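Local coordinates for periplasmic binding protein (Veillonella parvula, PDB 4OVK), which probably captures a solute outside the cell membrane and hands it to an ABC transporter for import, as solute-binding proteins of this family do, at residues Lys261-Thr265 with His266-Lys270; Asp250-Gly254 with Gln255-Asn259; Glu95-Lys99 with Leu100-Val104. All coordinates share one frame; numbering follows the deposited sequence.

How the contacts relate
Going along the chain from the N terminus, contact 3 (95-99 with 100-104) comes first, where the chain leaves helix 94-100 and enters strand 104-108 of one four-stranded parallel sheet. Contacts 2 and 1 follow much later, on the opposite side of the chain's centre and about 50 Å and 49 Å from contact 3, centre to centre. Contact 2 (250-254 with 255-259) folds the loop after helix 244-248; contact 1 (261-265 with 266-270) then joins helix 261-264 to edge strand 268-270 of the second parallel sheet. Each closes a local turn in series, none nesting or crossing. Contacts 1 and 2 touch, V263 CG2 lying 3.3 Å from W257 O.

Contact 1 (Lys261-Thr265 with His266-Lys270); sequences KAVKT and HRVYK
With OG1 set between the backbone N and the carbonyl carbon (chi1 58°), T265 turns its hydroxyl back over the helix end and meets R267, whose CG stands anti to its own carbonyl carbon (chi1 -63°). T265 OG1 and R267 CG come within 3.5 Å, the two side chains crossing at a slant. The same hydroxyl gives a hydrogen bond to K261 O from above the carbonyl plane (2.7 Å), beside the bond from T265 N, so two donors grip that oxygen. The helix closes in a Schellman motif: R267 N reaches A262 O at 2.7 Å in a nearly straight bond (171°), H266 N reaches V263 O weakly, and H266, with positive phi, is the C-prime residue. Its ring lies with one face over V263 O, 4.1 Å from the ring plane. Across the turn, V263 CG2 packs on V268 CG2 at 4.2 Å. Beyond the turn, the R267 chain bends so that NE gives a bond to Y269 OH (2.9 Å) in the guanidinium plane, while NH1 is bonded to L295 O of helix 285-296. K261 O and A262 O are thus taken up within the turn itself, V263 O only weakly, and the guanidinium's rotation is probably fixed by its two partners.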
ATOM      1  N   LYS A 261      18.104  18.587 -11.285  1.00 25.20           N
ATOM      2  CA  LYS A 261      18.937  17.452 -11.734  1.00 24.96           C
ATOM      3  C   LYS A 261      18.095  16.251 -12.198  1.00 22.34           C
ATOM      4  O   LYS A 261      18.307  15.731 -13.290  1.00 22.59           O
ATOM      5  CB  LYS A 261      19.916  17.012 -10.635  1.00 27.40           C
ATOM      6  CG  LYS A 261      21.043  18.001 -10.342  1.00 30.32           C
ATOM      7  CD  LYS A 261      21.796  17.596  -9.071  1.00 35.20           C
ATOM      8  CE  LYS A 261      22.967  18.511  -8.763  1.00 37.85           C
ATOM      9  NZ  LYS A 261      23.610  18.139  -7.469  1.00 43.40           N
ATOM     10  N   ALA A 262      17.136  15.826 -11.377  1.00 20.85           N
ATOM     11  CA  ALA A 262      16.256  14.701 -11.740  1.00 20.27           C
ATOM     12  C   ALA A 262      15.551  14.917 -13.074  1.00 19.96           C
ATOM     13  O   ALA A 262      15.307  13.967 -13.805  1.00 19.02           O
ATOM     14  CB  ALA A 262      15.222  14.422 -10.643  1.00 20.88           C
ATOM     15  N   VAL A 263      15.233  16.171 -13.388  1.00 21.29           N
ATOM     16  CA  VAL A 263      14.511  16.497 -14.608  1.00 20.56           C
ATOM     17  C   VAL A 263      15.462  16.503 -15.805  1.00 22.47           C
ATOM     18  O   VAL A 263      15.156  15.929 -16.855  1.00 25.34           O
ATOM     19  CB  VAL A 263      13.757  17.832 -14.461  1.00 24.60           C
ATOM     20  CG1 VAL A 263      13.028  18.193 -15.752  1.00 27.91           C
ATOM     21  CG2 VAL A 263      12.773  17.737 -13.303  1.00 25.83           C
ATOM     22  N   LYS A 264      16.622  17.130 -15.639  1.00 24.14           N
ATOM     23  CA  LYS A 264      17.626  17.187 -16.707  1.00 26.20           C
ATOM     24  C   LYS A 264      18.174  15.807 -17.078  1.00 26.84           C
ATOM     25  O   LYS A 264      18.494  15.556 -18.246  1.00 26.88           O
ATOM     26  CB  LYS A 264      18.765  18.134 -16.311  1.00 28.82           C
ATOM     27  CG  LYS A 264      18.316  19.585 -16.181  1.00 31.23           C
ATOM     28  CD  LYS A 264      19.491  20.540 -16.024  1.00 39.83           C
ATOM     29  CE  LYS A 264      20.110  20.450 -14.641  1.00 43.63           C
ATOM     30  NZ  LYS A 264      21.384  21.216 -14.557  1.00 52.23           N
ATOM     31  N   THR A 265      18.268  14.916 -16.086  1.00 24.58           N
ATOM     32  CA  THR A 265      18.777  13.555 -16.292  1.00 25.60           C
ATOM     33  C   THR A 265      17.671  12.511 -16.485  1.00 23.40           C
ATOM     34  O   THR A 265      17.967  11.318 -16.542  1.00 23.69           O
ATOM     35  CB  THR A 265      19.682  13.110 -15.117  1.00 24.62           C
ATOM     36  OG1 THR A 265      18.959  13.176 -13.883  1.00 25.23           O
ATOM     37  CG2 THR A 265      20.938  13.999 -15.031  1.00 26.27           C
ATOM     38  N   HIS A 266      16.411  12.957 -16.566  1.00 20.55           N
ATOM     39  CA  HIS A 266      15.265  12.081 -16.839  1.00 20.16           C
ATOM     40  C   HIS A 266      15.163  10.941 -15.820  1.00 18.25           C
ATOM     41  O   HIS A 266      15.098   9.748 -16.172  1.00 19.00           O
ATOM     42  CB  HIS A 266      15.277  11.554 -18.284  1.00 23.62           C
ATOM     43  CG  HIS A 266      15.062  12.621 -19.314  1.00 32.73           C
ATOM     44  ND1 HIS A 266      13.808  13.023 -19.721  1.00 35.57           N
ATOM     45  CD2 HIS A 266      15.942  13.377 -20.011  1.00 36.87           C
ATOM     46  CE1 HIS A 266      13.922  13.981 -20.623  1.00 41.61           C
ATOM     47  NE2 HIS A 266      15.208  14.214 -20.817  1.00 44.43           N
ATOM     48  N   ARG A 267      15.153  11.343 -14.556  1.00 15.78           N
ATOM     49  CA  ARG A 267      15.019  10.430 -13.429  1.00 15.98           C
ATOM     50  C   ARG A 267      13.784  10.815 -12.596  1.00 17.44           C
ATOM     51  O   ARG A 267      13.843  10.931 -11.357  1.00 17.80           O
ATOM     52  CB  ARG A 267      16.310  10.451 -12.604  1.00 15.91           C
ATOM     53  CG  ARG A 267      17.535   9.962 -13.391  1.00 17.49           C
ATOM     54  CD  ARG A 267      18.479   9.166 -12.510  1.00 18.32           C
ATOM     55  NE  ARG A 267      17.915   7.856 -12.194  1.00 18.16           N
ATOM     56  CZ  ARG A 267      18.372   7.027 -11.255  1.00 20.22           C
ATOM     57  NH1 ARG A 267      17.763   5.861 -11.056  1.00 20.71           N
ATOM     58  NH2 ARG A 267      19.416   7.359 -10.505  1.00 21.36           N
ATOM     59  N   VAL A 268      12.671  11.018 -13.307  1.00 16.35           N
ATOM     60  CA  VAL A 268      11.341  11.241 -12.716  1.00 15.22           C
ATOM     61  C   VAL A 268      10.497  10.012 -13.004  1.00 13.77           C
ATOM     62  O   VAL A 268      10.261   9.654 -14.170  1.00 15.66           O
ATOM     63  CB  VAL A 268      10.625  12.468 -13.312  1.00 16.11           C
ATOM     64  CG1 VAL A 268       9.294  12.724 -12.604  1.00 17.03           C
ATOM     65  CG2 VAL A 268      11.506  13.706 -13.255  1.00 17.34           C
ATOM     66  N   TYR A 269      10.043   9.363 -11.941  1.00 13.64           N
ATOM     67  CA  TYR A 269       9.406   8.054 -12.042  1.00 13.54           C
ATOM     68  C   TYR A 269       8.063   8.016 -11.331  1.00 13.60           C
ATOM     69  O   TYR A 269       7.973   8.408 -10.166  1.00 13.61           O
ATOM     70  CB  TYR A 269      10.290   7.010 -11.395  1.00 14.28           C
ATOM     71  CG  TYR A 269      11.694   6.936 -11.960  1.00 14.54           C
ATOM     72  CD1 TYR A 269      11.930   6.383 -13.205  1.00 17.06           C
ATOM     73  CD2 TYR A 269      12.781   7.424 -11.239  1.00 14.50           C
ATOM     74  CE1 TYR A 269      13.228   6.305 -13.716  1.00 18.58           C
ATOM     75  CE2 TYR A 269      14.064   7.340 -11.730  1.00 16.80           C
ATOM     76  CZ  TYR A 269      14.286   6.786 -12.976  1.00 18.57           C
ATOM     77  OH  TYR A 269      15.580   6.706 -13.470  1.00 18.77           O
ATOM     78  N   LYS A 270       7.041   7.507 -12.017  1.00 12.71           N
ATOM     79  CA  LYS A 270       5.753   7.211 -11.375  1.00 12.44           C
ATOM     80  C   LYS A 270       5.809   5.924 -10.541  1.00 11.51           C
ATOM     81  O   LYS A 270       6.188   4.847 -11.033  1.00 11.13           O
ATOM     82  CB  LYS A 270       4.668   7.090 -12.436  1.00 11.54           C
ATOM     83  CG  LYS A 270       3.244   6.885 -11.927  1.00 12.78           C
ATOM     84  CD  LYS A 270       2.681   8.144 -11.309  1.00 13.26           C
ATOM     85  CE  LYS A 270       1.166   8.139 -11.333  1.00 12.96           C
ATOM     86  NZ  LYS A 270       0.596   9.306 -10.626  1.00 15.30           N
TER

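Contact 2 (Asp250-Gly254 with Gln255-Asn259); sequences DKLEG and QNWSN
This is a local turn contact in the loop between helices 244-248 and 261-264, where backbone N-H groups bonded to side-chain and main-chain oxygens hold ten residues folded back on themselves. D250 and W257 carry the closure: W257 N gives a nearly straight bond (173°) to D250 OD1 at 2.9 Å, which accepts on its syn lone pair. That oxygen also lies at the edge of the indole, near its plane. The other carboxylate oxygen, D250 OD2, rests against S258 CB at 3.6 Å. Farther round, L252 to Q255 form a type II beta turn, with Q255 N bonded to L252 O (3.2 Å) and G254 at positive phi.

Q255 CG stands anti to its carbonyl carbon (chi1 -57°) and the chain runs on extended, carrying the amide over L252, whose CD1 is 3.4 Å from Q255 OE1. From there OE1 takes the indole N-H of W257 NE1 (2.9 Å) on a lone pair, within the ring plane, while Q255 NE2 is bonded to K187 O. A leucine in its place would probably leave W257 NE1 and K187 O without their mates and the indole less firmly fixed in rotation. M223 and I226 of helix 223-229 and I247 of helix 244-248 pack on the indole.

N256 OD1 receives two donors, S258 N at 3.1 Å and S258 OG at 2.8 Å. D250 is itself the C-prime residue of the Schellman motif ending helix 244-248, so the loop runs from that helix end through a type II turn into an Asx turn at N256.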
ATOM      1  N   ASP A 250       6.947  20.725 -18.422  1.00 26.56           N
ATOM      2  CA  ASP A 250       6.508  21.865 -17.600  1.00 26.28           C
ATOM      3  C   ASP A 250       5.054  22.229 -17.863  1.00 24.40           C
ATOM      4  O   ASP A 250       4.729  23.335 -18.287  1.00 25.55           O
ATOM      5  CB  ASP A 250       7.437  23.083 -17.784  1.00 32.38           C
ATOM      6  CG  ASP A 250       8.661  23.030 -16.875  1.00 36.88           C
ATOM      7  OD1 ASP A 250       8.504  22.868 -15.633  1.00 33.91           O
ATOM      8  OD2 ASP A 250       9.785  23.160 -17.405  1.00 40.74           O
ATOM      9  N   LYS A 251       4.184  21.260 -17.615  1.00 22.62           N
ATOM     10  CA  LYS A 251       2.752  21.456 -17.755  1.00 22.63           C
ATOM     11  C   LYS A 251       2.110  22.051 -16.513  1.00 23.35           C
ATOM     12  O   LYS A 251       0.926  22.375 -16.544  1.00 29.29           O
ATOM     13  CB  LYS A 251       2.086  20.131 -18.075  1.00 20.76           C
ATOM     14  CG  LYS A 251       2.626  19.458 -19.327  1.00 19.26           C
ATOM     15  CD  LYS A 251       1.811  18.211 -19.629  1.00 18.42           C
ATOM     16  CE  LYS A 251       2.514  17.286 -20.600  1.00 21.25           C
ATOM     17  NZ  LYS A 251       1.807  15.986 -20.737  1.00 20.73           N
ATOM     18  N   LEU A 252       2.873  22.207 -15.434  1.00 23.44           N
ATOM     19  CA  LEU A 252       2.300  22.601 -14.141  1.00 23.68           C
ATOM     20  C   LEU A 252       2.450  24.104 -13.883  1.00 23.50           C
ATOM     21  O   LEU A 252       3.577  24.624 -13.803  1.00 29.47           O
ATOM     22  CB  LEU A 252       2.936  21.795 -13.014  1.00 23.66           C
ATOM     23  CG  LEU A 252       2.904  20.280 -13.218  1.00 25.47           C
ATOM     24  CD1 LEU A 252       3.606  19.563 -12.072  1.00 25.94           C
ATOM     25  CD2 LEU A 252       1.474  19.784 -13.402  1.00 25.23           C
ATOM     26  N   GLU A 253       1.310  24.788 -13.759  1.00 28.10           N
ATOM     27  CA  GLU A 253       1.276  26.248 -13.577  1.00 34.49           C
ATOM     28  C   GLU A 253       2.022  26.698 -12.336  1.00 34.17           C
ATOM     29  O   GLU A 253       1.869  26.102 -11.270  1.00 40.47           O
ATOM     30  CB  GLU A 253      -0.167  26.765 -13.491  1.00 44.32           C
ATOM     31  CG  GLU A 253      -0.687  27.377 -14.779  1.00 53.71           C
ATOM     32  CD  GLU A 253      -2.096  27.907 -14.629  1.00 53.01           C
ATOM     33  OE1 GLU A 253      -2.262  29.080 -14.228  1.00 71.32           O
ATOM     34  OE2 GLU A 253      -3.029  27.141 -14.914  1.00 44.39           O
ATOM     35  N   GLY A 254       2.823  27.755 -12.484  1.00 35.32           N
ATOM     36  CA  GLY A 254       3.607  28.316 -11.376  1.00 37.60           C
ATOM     37  C   GLY A 254       4.856  27.536 -10.985  1.00 36.93           C
ATOM     38  O   GLY A 254       5.502  27.856  -9.984  1.00 42.79           O
ATOM     39  N   GLN A 255       5.214  26.522 -11.768  1.00 31.63           N
ATOM     40  CA  GLN A 255       6.345  25.659 -11.427  1.00 29.37           C
ATOM     41  C   GLN A 255       7.278  25.541 -12.606  1.00 29.62           C
ATOM     42  O   GLN A 255       6.848  25.353 -13.737  1.00 33.28           O
ATOM     43  CB  GLN A 255       5.861  24.261 -11.005  1.00 27.24           C
ATOM     44  CG  GLN A 255       4.880  24.279  -9.840  1.00 29.97           C
ATOM     45  CD  GLN A 255       4.189  22.947  -9.612  1.00 28.16           C
ATOM     46  OE1 GLN A 255       4.760  21.879  -9.835  1.00 25.77           O
ATOM     47  NE2 GLN A 255       2.944  23.006  -9.155  1.00 31.27           N
ATOM     48  N   ASN A 256       8.564  25.671 -12.326  1.00 31.46           N
ATOM     49  CA  ASN A 256       9.599  25.492 -13.317  1.00 33.94           C
ATOM     50  C   ASN A 256      10.543  24.398 -12.820  1.00 31.12           C
ATOM     51  O   ASN A 256      11.386  24.623 -11.948  1.00 31.91           O
ATOM     52  CB  ASN A 256      10.341  26.808 -13.552  1.00 39.03           C
ATOM     53  CG  ASN A 256      11.353  26.721 -14.679  1.00 41.01           C
ATOM     54  OD1 ASN A 256      11.626  25.646 -15.217  1.00 36.59           O
ATOM     55  ND2 ASN A 256      11.920  27.860 -15.037  1.00 47.74           N
ATOM     56  N   TRP A 257      10.373  23.213 -13.388  1.00 28.69           N
ATOM     57  CA  TRP A 257      11.148  22.034 -13.025  1.00 25.73           C
ATOM     58  C   TRP A 257      12.400  21.861 -13.905  1.00 26.25           C
ATOM     59  O   TRP A 257      13.199  20.978 -13.642  1.00 24.52           O
ATOM     60  CB  TRP A 257      10.252  20.789 -13.133  1.00 23.43           C
ATOM     61  CG  TRP A 257       9.199  20.745 -12.067  1.00 23.36           C
ATOM     62  CD1 TRP A 257       7.956  21.300 -12.119  1.00 24.86           C
ATOM     63  CD2 TRP A 257       9.312  20.127 -10.784  1.00 22.69           C
ATOM     64  NE1 TRP A 257       7.282  21.066 -10.942  1.00 23.16           N
ATOM     65  CE2 TRP A 257       8.091  20.350 -10.104  1.00 23.43           C
ATOM     66  CE3 TRP A 257      10.324  19.406 -10.140  1.00 23.19           C
ATOM     67  CZ2 TRP A 257       7.853  19.869  -8.811  1.00 23.25           C
ATOM     68  CZ3 TRP A 257      10.088  18.931  -8.847  1.00 23.40           C
ATOM     69  CH2 TRP A 257       8.861  19.160  -8.201  1.00 25.27           C
ATOM     70  N   SER A 258      12.578  22.715 -14.918  1.00 28.22           N
ATOM     71  CA  SER A 258      13.542  22.441 -16.011  1.00 29.77           C
ATOM     72  C   SER A 258      15.021  22.364 -15.613  1.00 30.24           C
ATOM     73  O   SER A 258      15.813  21.728 -16.310  1.00 32.77           O
ATOM     74  CB  SER A 258      13.373  23.454 -17.151  1.00 31.93           C
ATOM     75  OG  SER A 258      13.766  24.757 -16.754  1.00 29.58           O
ATOM     76  N   ASN A 259      15.387  23.008 -14.508  1.00 29.12           N
ATOM     77  CA  ASN A 259      16.779  23.069 -14.069  1.00 30.20           C
ATOM     78  C   ASN A 259      17.100  22.125 -12.902  1.00 28.22           C
ATOM     79  O   ASN A 259      18.195  22.187 -12.338  1.00 29.56           O
ATOM     80  CB  ASN A 259      17.126  24.512 -13.692  1.00 35.76           C
ATOM     81  CG  ASN A 259      17.073  25.453 -14.881  1.00 47.28           C
ATOM     82  OD1 ASN A 259      17.563  25.132 -15.969  1.00 61.22           O
ATOM     83  ND2 ASN A 259      16.478  26.625 -14.681  1.00 55.81           N
TER

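Contact 3 (Glu95-Lys99 with Leu100-Val104); sequences EEVAK and LKPDV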
ATOM      1  N   GLU A  95     -27.746   0.299  10.311  1.00 27.31           N
ATOM      2  CA  GLU A  95     -28.892  -0.350   9.659  1.00 33.92           C
ATOM      3  C   GLU A  95     -28.429  -1.209   8.468  1.00 33.61           C
ATOM      4  O   GLU A  95     -28.837  -2.368   8.327  1.00 31.15           O
ATOM      5  CB  GLU A  95     -29.931   0.685   9.204  1.00 41.20           C
ATOM      6  CG  GLU A  95     -31.084   0.097   8.395  1.00 51.99           C
ATOM      7  CD  GLU A  95     -32.184   1.100   8.091  1.00 56.70           C
ATOM      8  OE1 GLU A  95     -31.894   2.316   8.038  1.00 68.19           O
ATOM      9  OE2 GLU A  95     -33.341   0.667   7.893  1.00 62.35           O
ATOM     10  N   GLU A  96     -27.571  -0.643   7.626  1.00 30.48           N
ATOM     11  CA  GLU A  96     -27.083  -1.347   6.440  1.00 33.05           C
ATOM     12  C   GLU A  96     -26.262  -2.606   6.811  1.00 28.35           C
ATOM     13  O   GLU A  96     -26.444  -3.668   6.209  1.00 27.12           O
ATOM     14  CB  GLU A  96     -26.259  -0.385   5.564  1.00 35.68           C
ATOM     15  CG  GLU A  96     -25.798  -0.955   4.220  1.00 41.88           C
ATOM     16  CD  GLU A  96     -26.606  -0.452   3.039  1.00 49.07           C
ATOM     17  OE1 GLU A  96     -26.931   0.761   2.986  1.00 54.03           O
ATOM     18  OE2 GLU A  96     -26.912  -1.268   2.148  1.00 58.66           O
ATOM     19  N   VAL A  97     -25.384  -2.493   7.809  1.00 23.72           N
ATOM     20  CA  VAL A  97     -24.544  -3.627   8.233  1.00 26.02           C
ATOM     21  C   VAL A  97     -25.397  -4.746   8.806  1.00 24.26           C
ATOM     22  O   VAL A  97     -25.123  -5.925   8.590  1.00 24.52           O
ATOM     23  CB  VAL A  97     -23.485  -3.229   9.293  1.00 29.17           C
ATOM     24  CG1 VAL A  97     -22.581  -4.418   9.627  1.00 33.39           C
ATOM     25  CG2 VAL A  97     -22.642  -2.059   8.817  1.00 31.53           C
ATOM     26  N   ALA A  98     -26.434  -4.366   9.538  1.00 25.86           N
ATOM     27  CA  ALA A  98     -27.364  -5.325  10.112  1.00 26.54           C
ATOM     28  C   ALA A  98     -28.099  -6.105   9.020  1.00 28.53           C
ATOM     29  O   ALA A  98     -28.330  -7.298   9.165  1.00 31.00           O
ATOM     30  CB  ALA A  98     -28.353  -4.607  11.025  1.00 27.64           C
ATOM     31  N   LYS A  99     -28.456  -5.422   7.937  1.00 30.03           N
ATOM     32  CA  LYS A  99     -29.056  -6.070   6.768  1.00 32.49           C
ATOM     33  C   LYS A  99     -28.054  -6.993   6.073  1.00 29.78           C
ATOM     34  O   LYS A  99     -28.397  -8.123   5.716  1.00 33.19           O
ATOM     35  CB  LYS A  99     -29.578  -5.028   5.763  1.00 42.74           C
ATOM     36  CG  LYS A  99     -30.877  -4.347   6.173  1.00 50.32           C
ATOM     37  CD  LYS A  99     -31.374  -3.358   5.121  1.00 64.48           C
ATOM     38  CE  LYS A  99     -30.501  -2.110   5.046  1.00 64.47           C
ATOM     39  NZ  LYS A  99     -31.236  -0.923   4.527  1.00 71.10           N
ATOM     40  N   LEU A 100     -26.824  -6.512   5.902  1.00 24.87           N
ATOM     41  CA  LEU A 100     -25.746  -7.287   5.253  1.00 23.34           C
ATOM     42  C   LEU A 100     -25.370  -8.581   5.994  1.00 19.41           C
ATOM     43  O   LEU A 100     -24.887  -9.529   5.389  1.00 19.41           O
ATOM     44  CB  LEU A 100     -24.461  -6.447   5.136  1.00 28.34           C
ATOM     45  CG  LEU A 100     -24.119  -5.678   3.876  1.00 32.96           C
ATOM     46  CD1 LEU A 100     -22.755  -5.038   4.062  1.00 31.45           C
ATOM     47  CD2 LEU A 100     -24.127  -6.601   2.665  1.00 34.79           C
ATOM     48  N   LYS A 101     -25.539  -8.591   7.308  1.00 15.67           N
ATOM     49  CA  LYS A 101     -25.245  -9.743   8.143  1.00 16.70           C
ATOM     50  C   LYS A 101     -23.856 -10.320   7.900  1.00 16.30           C
ATOM     51  O   LYS A 101     -23.714 -11.498   7.559  1.00 17.09           O
ATOM     52  CB  LYS A 101     -26.334 -10.817   7.987  1.00 20.68           C
ATOM     53  CG  LYS A 101     -27.686 -10.319   8.449  1.00 26.64           C
ATOM     54  CD  LYS A 101     -28.663 -11.442   8.760  1.00 32.11           C
ATOM     55  CE  LYS A 101     -29.903 -10.896   9.446  1.00 39.35           C
ATOM     56  NZ  LYS A 101     -30.700 -10.044   8.524  1.00 42.20           N
ATOM     57  N   PRO A 102     -22.820  -9.474   8.030  1.00 15.40           N
ATOM     58  CA  PRO A 102     -21.499 -10.069   8.012  1.00 14.61           C
ATOM     59  C   PRO A 102     -21.277 -10.898   9.291  1.00 12.92           C
ATOM     60  O   PRO A 102     -21.885 -10.627  10.337  1.00 15.88           O
ATOM     61  CB  PRO A 102     -20.571  -8.851   7.969  1.00 15.13           C
ATOM     62  CG  PRO A 102     -21.339  -7.778   8.669  1.00 15.80           C
ATOM     63  CD  PRO A 102     -22.791  -8.055   8.437  1.00 16.42           C
ATOM     64  N   ASP A 103     -20.410 -11.891   9.189  1.00 12.45           N
ATOM     65  CA  ASP A 103     -19.966 -12.668  10.328  1.00 13.77           C
ATOM     66  C   ASP A 103     -18.918 -11.924  11.136  1.00 12.60           C
ATOM     67  O   ASP A 103     -18.707 -12.249  12.293  1.00 16.04           O
ATOM     68  CB  ASP A 103     -19.387 -13.998   9.872  1.00 13.90           C
ATOM     69  CG  ASP A 103     -20.382 -14.824   9.118  1.00 15.00           C
ATOM     70  OD1 ASP A 103     -21.561 -14.879   9.532  1.00 19.74           O
ATOM     71  OD2 ASP A 103     -19.995 -15.420   8.110  1.00 17.09           O
ATOM     72  N   VAL A 104     -18.235 -10.955  10.518  1.00 12.59           N
ATOM     73  CA  VAL A 104     -17.262 -10.130  11.231  1.00 11.41           C
ATOM     74  C   VAL A 104     -17.032  -8.866  10.401  1.00 10.78           C
ATOM     75  O   VAL A 104     -17.141  -8.891   9.172  1.00 11.36           O
ATOM     76  CB  VAL A 104     -15.932 -10.888  11.524  1.00 13.43           C
ATOM     77  CG1 VAL A 104     -15.215 -11.260  10.248  1.00 13.57           C
ATOM     78  CG2 VAL A 104     -15.005 -10.096  12.449  1.00 12.91           C
TER
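The C-terminal end of helix 94-100 is where this contact sits: V97, one turn back, meets P102 just beyond the helix, and K101, at positive phi, is the residue that leaves helical geometry. V97 CG1 touches P102 CG at 3.7 Å, the two side chains crossing at about a right angle. CG1 stands anti to the backbone N (chi1 -176°), which aims that branch at the proline ring. P102 CD lies 3.2 Å from V97 O, the carbonyl that also takes the bond from K101 N (3.0 Å, bent to 139°). Before it, L100 N gives E96 O a straighter helical bond at 2.9 Å, and L100 CB leans over the carbonyls of E96 and V97. The K101 side chain runs back past the end of the helix, its CG 3.2 Å from A98 O. Proline has no N-H to give, so the run of backbone donors is interrupted at P102 while its ring packs on V97.

Outside the turn, R33 binds the carbonyls of L100 and K101. V97 also packs on F85 and V92, and P102 on A35 of strand 34-36, so the helix end is set against the neighbour of strand 104-108 as the chain enters the parallel sheet.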